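PDB 3HRT: metalloregulator ScaR from Streptococcus gordonii, which probably acts as a dimeric, metal-dependent DNA-binding transcription regulator of the DtxR/MntR family that responds to transition metal ions. Local coordinates for residues K74-E79 with K120-G125. Sequence-based numbering, arbitrary orientation.
Sequences KHRLIE and KACPHG. With CD (cadmium ion), chain D; SO4 (sulfate ion), chain C.
E79 and C122 reach one cadmium ion from facing segments through quite different torsions. The glutamate chain runs straight beyond CG (chi2 175°) and delivers OE1 to the metal at 2.4 Å, whereas C122 tucks its sulfur between its own backbone N and carbonyl carbon (chi1 78°), placing SG 2.5 Å from the cadmium. The second carboxylate oxygen, OE2, does not bind the metal; it accepts a weak, bent hydrogen bond from H75 NE2, one helical turn earlier, which may help to orient the group. H75 NE2 also bonds D159 OD1. H124 ND1 lies 2.9 Å from the cadmium, with the ion in the plane of the imidazole at its edge, and the ring stands nearly perpendicular to the E79 carboxylate. E79, C122 and H124, with D159, form a zinc site of this protein, and here cadmium lies beside all three. A type I turn from C122 to G125 shapes the loop, and H124 N donates to C122 SG at 3.6 Å, a bond that may temper the charge on a thiolate. Away from the metal bonds, R76 CB packs against C122 CB at 3.7 Å, and P123 CD rests on CB of E79. R76, extended from CG to NE, donates from NH2 to O2 of a sulfate, probably from the crystallisation liquor, at 2.8 Å; NH2 also meets E137 in a salt bridge, while NH1 bonds to the carbonyl of T127. The site thus joins helix 62-85 to the loop between helix 106-116 and strand 150-156, with L77 and I78 packing on helix 106-116 and D159 approaching just ahead of helix 161-168.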
# COMPACT_ATOMS: atom_id res chain seq x y z
N LYS A 74 -6.01 -7.33 -8.23
CA LYS A 74 -5.59 -6.58 -7.06
C LYS A 74 -5.11 -7.49 -5.98
O LYS A 74 -3.96 -7.45 -5.59
CB LYS A 74 -6.76 -5.73 -6.54
CG LYS A 74 -6.35 -4.39 -5.94
CD LYS A 74 -7.51 -3.70 -5.23
CE LYS A 74 -8.59 -3.26 -6.21
NZ LYS A 74 -9.27 -1.98 -5.78
N HIS A 75 -5.99 -8.34 -5.49
CA HIS A 75 -5.67 -9.29 -4.45
C HIS A 75 -4.41 -10.11 -4.74
O HIS A 75 -3.59 -10.32 -3.86
CB HIS A 75 -6.84 -10.24 -4.29
CG HIS A 75 -6.61 -11.31 -3.29
ND1 HIS A 75 -7.24 -11.34 -2.07
CD2 HIS A 75 -5.79 -12.39 -3.31
CE1 HIS A 75 -6.84 -12.39 -1.38
NE2 HIS A 75 -5.95 -13.05 -2.11
N ARG A 76 -4.29 -10.57 -5.98
CA ARG A 76 -3.25 -11.53 -6.35
C ARG A 76 -1.89 -10.87 -6.62
O ARG A 76 -0.84 -11.43 -6.27
CB ARG A 76 -3.73 -12.40 -7.52
CG ARG A 76 -4.93 -13.24 -7.11
CD ARG A 76 -5.38 -14.30 -8.13
NE ARG A 76 -6.32 -15.25 -7.53
CZ ARG A 76 -6.99 -16.15 -8.23
NH1 ARG A 76 -6.82 -16.22 -9.54
NH2 ARG A 76 -7.83 -16.99 -7.62
N LEU A 77 -1.92 -9.69 -7.24
CA LEU A 77 -0.71 -8.91 -7.45
C LEU A 77 -0.16 -8.48 -6.09
O LEU A 77 1.03 -8.64 -5.83
CB LEU A 77 -1.01 -7.70 -8.31
CG LEU A 77 -1.33 -7.98 -9.77
CD1 LEU A 77 -1.61 -6.69 -10.52
CD2 LEU A 77 -0.18 -8.73 -10.41
N ILE A 78 -1.03 -7.97 -5.23
CA ILE A 78 -0.59 -7.60 -3.89
C ILE A 78 0.12 -8.77 -3.20
O ILE A 78 1.20 -8.61 -2.61
CB ILE A 78 -1.75 -7.12 -3.00
CG1 ILE A 78 -2.32 -5.79 -3.52
CG2 ILE A 78 -1.28 -6.97 -1.56
CD1 ILE A 78 -1.27 -4.75 -3.83
N GLU A 79 -0.49 -9.95 -3.27
CA GLU A 79 0.09 -11.09 -2.61
C GLU A 79 1.45 -11.40 -3.16
O GLU A 79 2.37 -11.69 -2.40
CB GLU A 79 -0.79 -12.32 -2.77
CG GLU A 79 -1.84 -12.45 -1.68
CD GLU A 79 -2.76 -13.62 -1.94
OE1 GLU A 79 -2.74 -14.07 -3.11
OE2 GLU A 79 -3.49 -14.06 -1.02
N LYS A 120 1.65 -14.42 -14.05
CA LYS A 120 0.41 -14.99 -14.50
C LYS A 120 -0.25 -15.78 -13.36
O LYS A 120 -1.33 -16.33 -13.53
CB LYS A 120 0.64 -15.84 -15.75
CG LYS A 120 1.25 -15.07 -16.93
CD LYS A 120 1.28 -15.91 -18.22
CE LYS A 120 1.87 -15.14 -19.42
NZ LYS A 120 1.55 -15.70 -20.79
N ALA A 121 0.37 -15.81 -12.19
CA ALA A 121 -0.21 -16.59 -11.11
C ALA A 121 0.27 -16.15 -9.75
O ALA A 121 1.47 -15.89 -9.56
CB ALA A 121 0.12 -18.05 -11.32
N CYS A 122 -0.65 -16.08 -8.79
CA CYS A 122 -0.29 -15.70 -7.43
C CYS A 122 0.47 -16.84 -6.75
O CYS A 122 0.58 -17.92 -7.33
CB CYS A 122 -1.53 -15.27 -6.65
SG CYS A 122 -2.53 -16.58 -6.06
N PRO A 123 1.03 -16.61 -5.54
CA PRO A 123 1.86 -17.70 -5.01
C PRO A 123 1.10 -19.04 -4.77
O PRO A 123 1.72 -20.09 -4.57
CB PRO A 123 2.38 -17.13 -3.67
CG PRO A 123 2.01 -15.70 -3.63
CD PRO A 123 0.84 -15.53 -4.56
N HIS A 124 -0.24 -19.00 -4.81
CA HIS A 124 -1.03 -20.17 -4.48
C HIS A 124 -1.59 -20.92 -5.67
O HIS A 124 -2.38 -21.83 -5.48
CB HIS A 124 -2.20 -19.81 -3.56
CG HIS A 124 -1.78 -19.18 -2.27
ND1 HIS A 124 -2.24 -17.95 -1.85
CD2 HIS A 124 -0.95 -19.63 -1.30
CE1 HIS A 124 -1.71 -17.66 -0.68
NE2 HIS A 124 -0.92 -18.66 -0.32
N GLY A 125 -1.22 -20.55 -6.88
CA GLY A 125 -1.70 -21.21 -8.09
C GLY A 125 -2.80 -20.49 -8.87
O GLY A 125 -3.01 -20.78 -10.07
CD CD D . -3.60 -16.19 -3.78
S SO4 C . -9.57 -18.66 -4.48
O1 SO4 C . -10.77 -18.84 -5.30
O2 SO4 C . -8.69 -17.64 -5.08
O3 SO4 C . -9.97 -18.23 -3.14
O4 SO4 C . -8.82 -19.91 -4.42